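Putative peptide ABC-transport system periplasmic peptide-binding protein (Campylobacter jejuni, PDB 4OET) probably serves as the periplasmic solute-binding component of an ABC importer, perhaps for peptides, and binds a metal ion. Local coordinates at residues N274-Y279 with A458-A463; W336-D341 with F372-V377. One frame throughout, in Å; residues are numbered along the deposited sequence.

Both contacts fasten a connection onto the same large mixed sheet. Contact 1 brings the turn after helix 268-275 against strand 454-467, while contact 2 folds the loop 372-377 over the end of strand 329-338. Their centres lie about 22 Å apart and their nearest atoms about 8 Å apart, so they do not touch. Along the chain contact 2 is nested inside the loop that contact 1 closes. Helix 342-357 is touched from both, by Leu-276 at Leu-343 and by Met-338 at Arg-344. Each also has a glycerol, probably from the crystallisation liquor, about 4 Å from a side chain, Tyr-279 or Met-338, and both lie away from the magnesium-binding Asn-31.

Contact 1 (N274-Y279 with A458-A463); sequences NLLHDY and AYLDFA
Where helix 268-275 ends and the short strand 280-282 is about to begin, a type I' beta turn from Leu-276 to Tyr-279 sets the chain against strand 454-467. Tyr-279 and Asp-461 carry the contact. The carbonyl O of Tyr-279 accepts the backbone N of Asp-461 at 3.1 Å. The same oxygen is 3.4 Å from CB of Asp-461.

The ring of Tyr-279 runs on along the strand. Its chi1 of -129° lies between the staggered positions and brings the ring alongside residues 461-463. CD1 of Tyr-279 comes within 3.6 Å of CB of Asp-461, the ring's edge meets the backbone carbonyls of Asp-461 and Phe-462, and OH reaches CB of Ala-463 at 3.6 Å. The tyrosine and aspartate side chains cross at about a right angle, their planes 89° apart. Asp-461 sends OD2 to a salt bridge with Arg-235, which also makes a cation-pi contact with Tyr-279 and donates to the O of Asp-278. One guanidinium therefore ties turn, ring and carboxylate together, and would probably stabilise the buried aspartate as an anion.

Leu-276 packs at the other end. With CG beside its backbone N (chi1 -74°), it places CD1 3.9 Å from CB of Ala-458 and CD2 more loosely, 4.4 Å, from CD1 of Leu-460. The turn itself is closed by Tyr-279 N to Leu-276 O, 3.0 Å, after His-277 has left the helix with positive phi. Strand 280-282 then pairs antiparallel with strand 454-467 through Phe-281 and Tyr-459: this is a helix-turn-strand connection, and the Tyr-279 O bond to Asp-461 N lies just ahead of that pairing, in line with it.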
loop_
_atom_site.group_PDB
_atom_site.type_symbol
_atom_site.label_atom_id
_atom_site.label_comp_id
_atom_site.label_asym_id
_atom_site.label_seq_id
_atom_site.Cartn_x
_atom_site.Cartn_y
_atom_site.Cartn_z
ATOM N N ASN A 274 5.888 -5.076 22.401
ATOM C CA ASN A 274 5.841 -3.952 23.336
ATOM C C ASN A 274 5.448 -2.631 22.711
ATOM O O ASN A 274 4.632 -1.900 23.264
ATOM C CB ASN A 274 7.185 -3.794 24.038
ATOM C CG ASN A 274 7.570 -5.023 24.802
ATOM O OD1 ASN A 274 8.680 -5.526 24.661
ATOM N ND2 ASN A 274 6.644 -5.535 25.608
ATOM N N LEU A 275 6.058 -2.304 21.579
ATOM C CA LEU A 275 5.694 -1.084 20.881
ATOM C C LEU A 275 4.336 -1.235 20.229
ATOM O O LEU A 275 3.518 -0.314 20.264
ATOM C CB LEU A 275 6.732 -0.720 19.819
ATOM C CG LEU A 275 6.405 0.576 19.066
ATOM C CD1 LEU A 275 6.396 1.756 20.033
ATOM C CD2 LEU A 275 7.385 0.816 17.925
ATOM N N LEU A 276 4.105 -2.402 19.633
ATOM C CA LEU A 276 2.942 -2.604 18.788
ATOM C C LEU A 276 1.848 -3.462 19.460
ATOM O O LEU A 276 0.800 -3.725 18.867
ATOM C CB LEU A 276 3.400 -3.226 17.475
ATOM C CG LEU A 276 4.100 -2.178 16.601
ATOM C CD1 LEU A 276 5.011 -2.840 15.564
ATOM C CD2 LEU A 276 3.103 -1.217 15.947
ATOM N N HIS A 277 2.102 -3.881 20.698
ATOM C CA HIS A 277 1.113 -4.587 21.506
ATOM C C HIS A 277 0.578 -5.846 20.825
ATOM O O HIS A 277 -0.634 -6.112 20.831
ATOM C CB HIS A 277 -0.030 -3.632 21.831
ATOM C CG HIS A 277 0.420 -2.402 22.550
ATOM N ND1 HIS A 277 0.583 -2.348 23.920
ATOM C CD2 HIS A 277 0.779 -1.183 22.081
ATOM C CE1 HIS A 277 1.006 -1.145 24.262
ATOM N NE2 HIS A 277 1.133 -0.418 23.164
ATOM N N ASP A 278 1.491 -6.581 20.194
ATOM C CA ASP A 278 1.192 -7.848 19.520
ATOM C C ASP A 278 0.167 -7.668 18.401
ATOM O O ASP A 278 -0.367 -8.652 17.884
ATOM C CB ASP A 278 0.668 -8.895 20.516
ATOM C CG ASP A 278 1.735 -9.375 21.480
ATOM O OD1 ASP A 278 1.475 -9.325 22.700
ATOM O OD2 ASP A 278 2.817 -9.813 21.037
ATOM N N TYR A 279 -0.097 -6.417 18.021
ATOM C CA TYR A 279 -1.031 -6.116 16.936
ATOM C C TYR A 279 -0.280 -5.978 15.620
ATOM O O TYR A 279 -0.494 -5.037 14.853
ATOM C CB TYR A 279 -1.815 -4.836 17.233
ATOM C CG TYR A 279 -3.314 -4.993 17.083
ATOM C CD1 TYR A 279 -3.949 -4.629 15.910
ATOM C CD2 TYR A 279 -4.086 -5.518 18.112
ATOM C CE1 TYR A 279 -5.313 -4.770 15.761
ATOM C CE2 TYR A 279 -5.463 -5.665 17.972
ATOM C CZ TYR A 279 -6.064 -5.287 16.789
ATOM O OH TYR A 279 -7.422 -5.422 16.618
ATOM N N ALA A 458 8.243 -4.961 10.988
ATOM C CA ALA A 458 6.948 -5.526 11.319
ATOM C C ALA A 458 5.904 -5.321 10.235
ATOM O O ALA A 458 5.838 -4.257 9.628
ATOM C CB ALA A 458 6.447 -4.934 12.644
ATOM N N TYR A 459 5.084 -6.346 10.001
ATOM C CA TYR A 459 3.833 -6.178 9.254
ATOM C C TYR A 459 2.771 -5.685 10.230
ATOM O O TYR A 459 2.701 -6.162 11.360
ATOM C CB TYR A 459 3.381 -7.486 8.598
ATOM C CG TYR A 459 4.044 -7.793 7.277
ATOM C CD1 TYR A 459 3.390 -7.551 6.076
ATOM C CD2 TYR A 459 5.310 -8.350 7.233
ATOM C CE1 TYR A 459 3.990 -7.840 4.863
ATOM C CE2 TYR A 459 5.923 -8.642 6.028
ATOM C CZ TYR A 459 5.259 -8.386 4.848
ATOM O OH TYR A 459 5.864 -8.680 3.651
ATOM N N LEU A 460 1.953 -4.733 9.797
ATOM C CA LEU A 460 0.982 -4.088 10.681
ATOM C C LEU A 460 -0.414 -4.728 10.618
ATOM O O LEU A 460 -0.884 -5.112 9.544
ATOM C CB LEU A 460 0.893 -2.601 10.326
ATOM C CG LEU A 460 1.781 -1.598 11.071
ATOM C CD1 LEU A 460 3.015 -2.255 11.668
ATOM C CD2 LEU A 460 2.156 -0.429 10.165
ATOM N N ASP A 461 -1.053 -4.890 11.773
ATOM C CA ASP A 461 -2.493 -5.134 11.801
ATOM C C ASP A 461 -3.203 -3.839 12.143
ATOM O O ASP A 461 -2.643 -2.979 12.828
ATOM C CB ASP A 461 -2.899 -6.207 12.816
ATOM C CG ASP A 461 -2.694 -7.615 12.302
ATOM O OD1 ASP A 461 -2.392 -7.777 11.100
ATOM O OD2 ASP A 461 -2.899 -8.564 13.093
ATOM N N PHE A 462 -4.428 -3.694 11.658
ATOM C CA PHE A 462 -5.198 -2.496 11.946
ATOM C C PHE A 462 -6.512 -2.873 12.613
ATOM O O PHE A 462 -7.060 -3.949 12.356
ATOM C CB PHE A 462 -5.429 -1.696 10.672
ATOM C CG PHE A 462 -4.152 -1.178 10.053
ATOM C CD1 PHE A 462 -3.530 -1.875 9.022
ATOM C CD2 PHE A 462 -3.579 0.005 10.501
ATOM C CE1 PHE A 462 -2.359 -1.398 8.442
ATOM C CE2 PHE A 462 -2.404 0.486 9.937
ATOM C CZ PHE A 462 -1.792 -0.216 8.899
ATOM N N ALA A 463 -6.988 -2.007 13.503
ATOM C CA ALA A 463 -8.204 -2.286 14.248
ATOM C C ALA A 463 -9.368 -1.476 13.701
ATOM O O ALA A 463 -9.439 -0.262 13.898
ATOM C CB ALA A 463 -8.002 -1.987 15.718
#

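Contact 2 (W336-D341 with F372-V377); sequences WAMSND and FDYSKV
Trp-336 meets Val-377 and Phe-372 with different parts of its indole. CG1 of Val-377 sits over the five-membered ring, 3.4 Å from its centroid and 10° off the normal, a close CH-pi contact, and CG2 of Val-377 approaches CB of Trp-336 at 4.0 Å. The benzo half of the indole goes to Phe-372: CE3 of Trp-336 stands over the phenyl face, 3.5 Å from CD2 of Phe-372. The six-membered ring of Trp-336 and the Phe-372 ring are oblique, with planes at 46° and centroids 4.8 Å apart.

Phe-372 reaches this place with chi1 66°, its CG held between backbone N and carbonyl carbon. The far end of the ring receives Met-338, whose SD is 3.5 Å from CZ of Phe-372. This Met-aromatic contact is oblique. Bends at chi2 and chi3 carry the methionine's CE on to Tyr-374, 3.9 Å from CD1 of that ring.

Within the loop, Asp-373 OD1 accepts the backbone N of Ser-375, two residues on, at 3.0 Å, an Asx turn. The indole NE1 has Glu-334 as its partner.

Trp-336 also packs on Val-365 of strand 361-367 and Phe-380 of strand 379-384, which flank strand 329-338 in parallel; Tyr-374 stacks on Phe-380, and Met-338 touches Arg-344 of helix 342-357.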
loop_
_atom_site.group_PDB
_atom_site.type_symbol
_atom_site.label_atom_id
_atom_site.label_comp_id
_atom_site.label_asym_id
_atom_site.label_seq_id
_atom_site.Cartn_x
_atom_site.Cartn_y
_atom_site.Cartn_z
ATOM N N TRP A 336 16.873 8.308 9.719
ATOM C CA TRP A 336 15.888 9.352 9.459
ATOM C C TRP A 336 14.461 8.822 9.462
ATOM O O TRP A 336 14.181 7.718 8.983
ATOM C CB TRP A 336 16.164 10.042 8.129
ATOM C CG TRP A 336 17.361 10.940 8.134
ATOM C CD1 TRP A 336 18.649 10.576 8.351
ATOM C CD2 TRP A 336 17.375 12.352 7.881
ATOM N NE1 TRP A 336 19.470 11.674 8.257
ATOM C CE2 TRP A 336 18.712 12.776 7.966
ATOM C CE3 TRP A 336 16.386 13.293 7.586
ATOM C CZ2 TRP A 336 19.091 14.109 7.770
ATOM C CZ3 TRP A 336 16.759 14.614 7.397
ATOM C CH2 TRP A 336 18.101 15.010 7.488
ATOM N N ALA A 337 13.570 9.623 10.036
ATOM C CA ALA A 337 12.156 9.312 10.061
ATOM C C ALA A 337 11.330 10.576 9.830
ATOM O O ALA A 337 11.740 11.682 10.204
ATOM C CB ALA A 337 11.788 8.668 11.384
ATOM N N MET A 338 10.164 10.408 9.212
ATOM C CA MET A 338 9.209 11.497 9.071
ATOM C C MET A 338 8.667 11.874 10.443
ATOM O O MET A 338 8.193 11.018 11.186
ATOM C CB MET A 338 8.062 11.101 8.134
ATOM C CG MET A 338 8.495 10.602 6.750
ATOM S SD MET A 338 9.394 11.837 5.778
ATOM C CE MET A 338 8.895 11.363 4.120
ATOM N N SER A 339 8.751 13.155 10.783
ATOM C CA SER A 339 8.371 13.619 12.113
ATOM C C SER A 339 6.867 13.522 12.356
ATOM O O SER A 339 6.416 13.527 13.497
ATOM C CB SER A 339 8.837 15.065 12.318
ATOM O OG SER A 339 8.072 15.956 11.524
ATOM N N ASN A 340 6.085 13.444 11.287
ATOM C CA ASN A 340 4.643 13.343 11.445
ATOM C C ASN A 340 4.175 11.892 11.540
ATOM O O ASN A 340 2.977 11.625 11.633
ATOM C CB ASN A 340 3.917 14.046 10.295
ATOM C CG ASN A 340 4.458 13.656 8.939
ATOM O OD1 ASN A 340 5.650 13.809 8.657
ATOM N ND2 ASN A 340 3.584 13.123 8.094
ATOM N N ASP A 341 5.120 10.957 11.521
ATOM C CA ASP A 341 4.779 9.545 11.633
ATOM C C ASP A 341 5.318 8.995 12.949
ATOM O O ASP A 341 6.453 8.513 13.019
ATOM C CB ASP A 341 5.338 8.757 10.445
ATOM C CG ASP A 341 4.684 7.399 10.284
ATOM O OD1 ASP A 341 4.512 6.963 9.126
ATOM O OD2 ASP A 341 4.368 6.749 11.308
ATOM N N PHE A 372 13.120 16.931 3.263
ATOM C CA PHE A 372 14.409 16.322 2.953
ATOM C C PHE A 372 14.279 15.242 1.882
ATOM O O PHE A 372 13.180 14.770 1.590
ATOM C CB PHE A 372 15.036 15.722 4.215
ATOM C CG PHE A 372 14.274 14.547 4.788
ATOM C CD1 PHE A 372 13.192 14.745 5.635
ATOM C CD2 PHE A 372 14.653 13.247 4.491
ATOM C CE1 PHE A 372 12.499 13.666 6.176
ATOM C CE2 PHE A 372 13.969 12.163 5.023
ATOM C CZ PHE A 372 12.890 12.371 5.869
ATOM N N ASP A 373 15.416 14.839 1.326
ATOM C CA ASP A 373 15.478 13.786 0.313
ATOM C C ASP A 373 15.895 12.473 0.965
ATOM O O ASP A 373 17.051 12.309 1.357
ATOM C CB ASP A 373 16.472 14.166 -0.794
ATOM C CG ASP A 373 16.379 13.262 -2.015
ATOM O OD1 ASP A 373 15.945 12.097 -1.891
ATOM O OD2 ASP A 373 16.768 13.714 -3.114
ATOM N N TYR A 374 14.971 11.529 1.074
ATOM C CA TYR A 374 15.277 10.307 1.825
ATOM C C TYR A 374 16.029 9.279 0.985
ATOM O O TYR A 374 16.247 8.157 1.425
ATOM C CB TYR A 374 14.014 9.682 2.418
ATOM C CG TYR A 374 12.839 9.612 1.483
ATOM C CD1 TYR A 374 11.777 10.493 1.608
ATOM C CD2 TYR A 374 12.783 8.653 0.483
ATOM C CE1 TYR A 374 10.693 10.427 0.758
ATOM C CE2 TYR A 374 11.704 8.573 -0.373
ATOM C CZ TYR A 374 10.661 9.462 -0.231
ATOM O OH TYR A 374 9.588 9.383 -1.090
ATOM N N SER A 375 16.369 9.645 -0.244
ATOM C CA SER A 375 17.300 8.849 -1.039
ATOM C C SER A 375 18.729 9.322 -0.790
ATOM O O SER A 375 19.683 8.736 -1.302
ATOM C CB SER A 375 16.969 8.941 -2.527
ATOM O OG SER A 375 17.134 10.267 -2.996
ATOM N N LYS A 376 18.869 10.384 0.002
ATOM C CA LYS A 376 20.179 10.961 0.300
ATOM C C LYS A 376 20.563 10.915 1.778
ATOM O O LYS A 376 21.492 11.616 2.197
ATOM C CB LYS A 376 20.236 12.418 -0.167
ATOM C CG LYS A 376 20.736 12.623 -1.587
ATOM C CD LYS A 376 19.613 12.524 -2.605
ATOM C CE LYS A 376 19.834 13.495 -3.753
ATOM N NZ LYS A 376 21.158 13.295 -4.401
ATOM N N VAL A 377 19.850 10.118 2.569
ATOM C CA VAL A 377 20.206 9.949 3.977
ATOM C C VAL A 377 20.762 8.547 4.195
ATOM O O VAL A 377 20.490 7.649 3.399
ATOM C CB VAL A 377 18.990 10.190 4.911
ATOM C CG1 VAL A 377 18.456 11.593 4.717
ATOM C CG2 VAL A 377 17.893 9.166 4.658
#